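Local coordinates for protein cystatin-2 (Ornithodoros moubata, PDB 3L0R) that inhibits a broad range of papain-like cysteine proteinases, among them cathepsins L, S, B, C and H, as a secreted salivary cystatin of the soft tick, at residues A[57-62]-A[83-88]; A[37-42]-A[77-82]. One frame throughout, in Å; residues are numbered along the deposited sequence.

In the fold
Interactions 1 and 2 lie side by side in the curved antiparallel sheet of the cystatin fold, their centres about 7 Å apart and on the same side of the chain's centre. Interaction 1 pairs strand 52-66 with the start of strand 86-95; interaction 2 sets the bulged strand 34-48, the other neighbour of strand 52-66, against the loop leading from 52-66 to 86-95. Along the chain the segments alternate, 37-42, 57-62, 77-82, 83-88, and the last two are continuous. Backbone pairing of Ser61 with Thr37 and of Thr57 with Lys42 joins the contacts directly. Together they tie the disulfide-bearing loop to three successive strands of this secreted inhibitor's sheet.

Interaction 1. Residues A[57-62]-A[83-88]; sequences TIEISP and QQKSTC
Ile58 and Ile60 pair antiparallel with Cys88 and Ser86 through four backbone hydrogen bonds, while Glu59 faces Thr87 in the non-hydrogen-bonded pair between them, CA atoms 4.5 Å apart; this joins strands 52-66 and 86-95 of the cystatin sheet, which packs one face on helix 15-25. On that face, Ile60 CD1 lies 3.5 Å from Cys88 SG, which is bonded to Cys108; both isoleucines also touch the helix and Tyr106. On the other, Glu59 is extended beyond CG, which meets Thr87 OG1 at 3.7 Å, and OE1 lies beside the aliphatic CD of Lys85. The Lys85 chain bends at chi3 and chi4 and takes NZ to the carbonyl of Ala82, leaving it 4.8 Å from Glu59 OE1, whereas OE2 forms a salt bridge with Lys42. With an alanine here, Lys42 would probably lose its carboxylate mate and the CD of Lys85 its neighbour. Ser61 OG, anti to its own N (chi1 -153°), donates to Gln84 O at 2.6 Å, standing 32° out of that carbonyl's plane; Asp81 O, a second acceptor, must share or compete for its one proton. Glu59 thus meets Lys85 through methylenes and Thr87 at its hydroxyl, its charge matched from strand 34-48.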
loop_
_atom_site.group_PDB
_atom_site.type_symbol
_atom_site.label_atom_id
_atom_site.label_comp_id
_atom_site.label_asym_id
_atom_site.label_seq_id
_atom_site.Cartn_x
_atom_site.Cartn_y
_atom_site.Cartn_z
ATOM N N THR A 57 -4.009 3.492 -5.644
ATOM C CA THR A 57 -3.546 2.937 -6.884
ATOM C C THR A 57 -2.027 3.190 -6.897
ATOM O O THR A 57 -1.549 4.335 -6.870
ATOM C CB THR A 57 -4.269 3.593 -8.093
ATOM O OG1 THR A 57 -5.683 3.539 -7.885
ATOM C CG2 THR A 57 -3.951 2.877 -9.400
ATOM N N ILE A 58 -1.280 2.093 -6.879
ATOM C CA ILE A 58 0.163 2.133 -6.698
ATOM C C ILE A 58 0.866 1.236 -7.696
ATOM O O ILE A 58 0.270 0.290 -8.232
ATOM C CB ILE A 58 0.577 1.698 -5.272
ATOM C CG1 ILE A 58 0.450 0.179 -5.118
ATOM C CG2 ILE A 58 -0.245 2.481 -4.196
ATOM C CD1 ILE A 58 0.213 -0.312 -3.687
ATOM N N GLU A 59 2.129 1.555 -7.956
ATOM C CA GLU A 59 3.010 0.652 -8.677
ATOM C C GLU A 59 3.943 -0.046 -7.720
ATOM O O GLU A 59 4.567 0.583 -6.858
ATOM C CB GLU A 59 3.779 1.380 -9.762
ATOM C CG GLU A 59 2.887 1.732 -10.921
ATOM C CD GLU A 59 3.547 2.643 -11.918
ATOM O OE1 GLU A 59 4.707 3.058 -11.685
ATOM O OE2 GLU A 59 2.893 2.950 -12.946
ATOM N N ILE A 60 4.006 -1.367 -7.863
ATOM C CA ILE A 60 4.832 -2.189 -6.992
ATOM C C ILE A 60 5.899 -2.931 -7.776
ATOM O O ILE A 60 5.815 -3.066 -9.005
ATOM C CB ILE A 60 3.993 -3.176 -6.128
ATOM C CG1 ILE A 60 3.455 -4.338 -6.978
ATOM C CG2 ILE A 60 2.896 -2.413 -5.361
ATOM C CD1 ILE A 60 2.888 -5.500 -6.175
ATOM N N SER A 61 6.896 -3.419 -7.041
ATOM C CA SER A 61 8.053 -4.083 -7.630
ATOM C C SER A 61 8.667 -4.935 -6.540
ATOM O O SER A 61 8.689 -4.519 -5.386
ATOM C CB SER A 61 9.082 -3.046 -8.104
ATOM O OG SER A 61 9.869 -3.553 -9.166
ATOM N N PRO A 62 9.155 -6.137 -6.891
ATOM C CA PRO A 62 9.848 -6.976 -5.898
ATOM C C PRO A 62 11.062 -6.269 -5.288
ATOM O O PRO A 62 11.853 -5.663 -6.028
ATOM C CB PRO A 62 10.302 -8.193 -6.708
ATOM C CG PRO A 62 9.411 -8.203 -7.937
ATOM C CD PRO A 62 9.071 -6.773 -8.220
ATOM N N GLN A 83 12.228 -0.476 -12.698
ATOM C CA GLN A 83 11.634 -0.542 -14.037
ATOM C C GLN A 83 10.595 -1.674 -14.209
ATOM O O GLN A 83 9.712 -1.548 -15.062
ATOM C CB GLN A 83 12.717 -0.631 -15.114
ATOM C CG GLN A 83 13.367 0.701 -15.473
ATOM C CD GLN A 83 14.700 0.512 -16.205
ATOM O OE1 GLN A 83 15.538 -0.304 -15.791
ATOM N NE2 GLN A 83 14.911 1.273 -17.290
ATOM N N GLN A 84 10.700 -2.754 -13.419
ATOM C CA GLN A 84 9.708 -3.859 -13.443
ATOM C C GLN A 84 8.509 -3.550 -12.536
ATOM O O GLN A 84 8.507 -3.873 -11.361
ATOM C CB GLN A 84 10.327 -5.222 -13.055
ATOM C CG GLN A 84 11.675 -5.567 -13.688
ATOM C CD GLN A 84 11.645 -5.687 -15.223
ATOM O OE1 GLN A 84 10.640 -5.370 -15.878
ATOM N NE2 GLN A 84 12.759 -6.148 -15.799
ATOM N N LYS A 85 7.488 -2.923 -13.095
ATOM C CA LYS A 85 6.396 -2.383 -12.291
ATOM C C LYS A 85 5.099 -3.179 -12.450
ATOM O O LYS A 85 4.806 -3.706 -13.528
ATOM C CB LYS A 85 6.163 -0.905 -12.644
ATOM C CG LYS A 85 7.395 -0.005 -12.437
ATOM C CD LYS A 85 7.049 1.481 -12.510
ATOM C CE LYS A 85 7.658 2.166 -13.731
ATOM N NZ LYS A 85 9.100 2.584 -13.512
ATOM N N SER A 86 4.328 -3.259 -11.366
ATOM C CA SER A 86 2.967 -3.802 -11.415
ATOM C C SER A 86 2.034 -2.836 -10.733
ATOM O O SER A 86 2.353 -2.283 -9.684
ATOM C CB SER A 86 2.869 -5.173 -10.741
ATOM O OG SER A 86 3.740 -6.104 -11.370
ATOM N N THR A 87 0.867 -2.655 -11.327
ATOM C CA THR A 87 -0.097 -1.709 -10.837
ATOM C C THR A 87 -1.119 -2.443 -9.994
ATOM O O THR A 87 -1.708 -3.424 -10.448
ATOM C CB THR A 87 -0.742 -0.976 -12.021
ATOM O OG1 THR A 87 0.284 -0.264 -12.721
ATOM C CG2 THR A 87 -1.816 -0.005 -11.567
ATOM N N CYS A 88 -1.310 -1.979 -8.761
ATOM C CA CYS A 88 -2.270 -2.575 -7.857
ATOM C C CYS A 88 -3.178 -1.513 -7.267
ATOM O O CYS A 88 -2.826 -0.329 -7.222
ATOM C CB CYS A 88 -1.579 -3.315 -6.705
ATOM S SG CYS A 88 -0.318 -4.489 -7.186
#

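Interaction 2. Residues A[37-42]-A[77-82]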
loop_
_atom_site.group_PDB
_atom_site.type_symbol
_atom_site.label_atom_id
_atom_site.label_comp_id
_atom_site.label_asym_id
_atom_site.label_seq_id
_atom_site.Cartn_x
_atom_site.Cartn_y
_atom_site.Cartn_z
ATOM N N THR A 37 7.599 -4.117 -2.839
ATOM C CA THR A 37 7.645 -2.772 -2.290
ATOM C C THR A 37 6.980 -1.764 -3.225
ATOM O O THR A 37 6.632 -2.079 -4.367
ATOM C CB THR A 37 9.109 -2.350 -1.934
ATOM O OG1 THR A 37 9.088 -1.112 -1.215
ATOM C CG2 THR A 37 9.976 -2.217 -3.200
ATOM N N VAL A 38 6.831 -0.546 -2.728
ATOM C CA VAL A 38 6.219 0.520 -3.481
ATOM C C VAL A 38 7.248 1.282 -4.315
ATOM O O VAL A 38 8.289 1.689 -3.810
ATOM C CB VAL A 38 5.463 1.485 -2.552
ATOM C CG1 VAL A 38 4.810 2.612 -3.359
ATOM C CG2 VAL A 38 4.423 0.739 -1.776
ATOM N N VAL A 39 6.929 1.475 -5.593
ATOM C CA VAL A 39 7.704 2.294 -6.484
ATOM C C VAL A 39 7.029 3.654 -6.562
ATOM O O VAL A 39 7.689 4.686 -6.461
ATOM C CB VAL A 39 7.786 1.653 -7.894
ATOM C CG1 VAL A 39 8.502 2.573 -8.900
ATOM C CG2 VAL A 39 8.511 0.324 -7.822
ATOM N N THR A 40 5.711 3.668 -6.740
ATOM C CA THR A 40 4.995 4.936 -6.883
ATOM C C THR A 40 3.539 4.857 -6.427
ATOM O O THR A 40 2.930 3.802 -6.474
ATOM C CB THR A 40 5.165 5.550 -8.321
ATOM O OG1 THR A 40 4.059 6.383 -8.645
ATOM C CG2 THR A 40 5.255 4.483 -9.376
ATOM N N VAL A 41 3.031 5.978 -5.920
ATOM C CA VAL A 41 1.622 6.154 -5.566
ATOM C C VAL A 41 0.998 7.007 -6.664
ATOM O O VAL A 41 1.283 8.204 -6.755
ATOM C CB VAL A 41 1.433 6.846 -4.171
ATOM C CG1 VAL A 41 -0.072 6.944 -3.764
ATOM C CG2 VAL A 41 2.217 6.111 -3.088
ATOM N N LYS A 42 0.168 6.386 -7.500
ATOM C CA LYS A 42 -0.384 7.051 -8.676
ATOM C C LYS A 42 -1.648 7.837 -8.359
ATOM O O LYS A 42 -1.863 8.941 -8.880
ATOM C CB LYS A 42 -0.660 6.032 -9.786
ATOM C CG LYS A 42 0.588 5.533 -10.472
ATOM C CD LYS A 42 0.423 4.103 -10.941
ATOM C CE LYS A 42 -0.474 3.971 -12.174
ATOM N NZ LYS A 42 0.091 3.031 -13.210
ATOM N N CYS A 77 14.098 -1.997 2.117
ATOM C CA CYS A 77 13.562 -2.870 1.072
ATOM C C CYS A 77 13.249 -2.099 -0.196
ATOM O O CYS A 77 12.094 -1.931 -0.563
ATOM C CB CYS A 77 12.332 -3.616 1.582
ATOM S SG CYS A 77 12.669 -4.471 3.135
ATOM N N VAL A 78 14.304 -1.617 -0.842
ATOM C CA VAL A 78 14.195 -0.982 -2.142
ATOM C C VAL A 78 13.888 -2.047 -3.205
ATOM O O VAL A 78 14.134 -3.238 -2.977
ATOM C CB VAL A 78 15.490 -0.204 -2.490
ATOM C CG1 VAL A 78 15.627 1.036 -1.591
ATOM C CG2 VAL A 78 16.740 -1.109 -2.378
ATOM N N PRO A 79 13.314 -1.630 -4.355
ATOM C CA PRO A 79 13.125 -2.531 -5.497
ATOM C C PRO A 79 14.428 -3.167 -5.957
ATOM O O PRO A 79 15.467 -2.490 -5.976
ATOM C CB PRO A 79 12.624 -1.586 -6.598
ATOM C CG PRO A 79 11.971 -0.480 -5.872
ATOM C CD PRO A 79 12.773 -0.283 -4.629
ATOM N N LYS A 80 14.387 -4.441 -6.342
ATOM C CA LYS A 80 15.529 -5.038 -7.062
ATOM C C LYS A 80 15.829 -4.232 -8.337
ATOM O O LYS A 80 16.996 -3.984 -8.699
ATOM C CB LYS A 80 15.249 -6.484 -7.454
ATOM C CG LYS A 80 15.055 -7.445 -6.306
ATOM C CD LYS A 80 14.400 -8.737 -6.792
ATOM C CE LYS A 80 14.301 -9.785 -5.689
ATOM N NZ LYS A 80 15.524 -10.632 -5.614
ATOM N N ASP A 81 14.747 -3.812 -8.994
ATOM C CA ASP A 81 14.772 -3.206 -10.328
ATOM C C ASP A 81 13.435 -2.492 -10.518
ATOM O O ASP A 81 12.407 -3.131 -10.783
ATOM C CB ASP A 81 14.983 -4.294 -11.400
ATOM C CG ASP A 81 14.950 -3.752 -12.808
ATOM O OD1 ASP A 81 14.600 -2.570 -13.013
ATOM O OD2 ASP A 81 15.282 -4.526 -13.724
ATOM N N ALA A 82 13.460 -1.166 -10.366
ATOM C CA ALA A 82 12.219 -0.362 -10.258
ATOM C C ALA A 82 11.508 -0.183 -11.610
ATOM O O ALA A 82 10.334 0.216 -11.656
ATOM C CB ALA A 82 12.506 1.006 -9.593
HETATM O O HOH W 1 11.228 0.770 -0.897
#
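At a classic beta bulge, where Val39 and Thr40 both face Glu59, strand 34-48 turns a corner and meets the disulfide-bearing loop 77-82 through Thr37 and Val39. Thr37 carries the polar end of the contact. With its hydroxyl anti to the backbone N (chi1 -171°), the threonine directs its methyl between N and the carbonyl carbon and against the loop. CG2 touches the Pro79 ring, 3.7 Å from CD, and approaches the peptide nitrogen Pro79 N at 3.6 Å. The hydroxyl reaches the loop by way of a water: Thr37 OG1 donates to it at 2.9 Å, and the water in turn donates to Cys77 O, also at 2.9 Å. Tyr72 OH is a further hydrogen-bond partner of the same hydroxyl. Val39 supplies the apolar end with its two methyls divided between loop residues: CG2 lies 4.1 Å from Pro79 CG, while CG1 comes within 4.4 Å of Ala82 CB and also nears the carbonyl oxygen of that alanine. Pro79 is therefore touched by methyls of both Thr37 and Val39. Behind the strand, Val38 turns away from the loop onto Leu18, Ala21 and Thr25 of helix 15-25. Strand 52-66 runs alongside, pairing with 34-48 and linked to the loop by the Cys65-Cys77 disulfide and by backbone hydrogen bonding between Val64 and Val78.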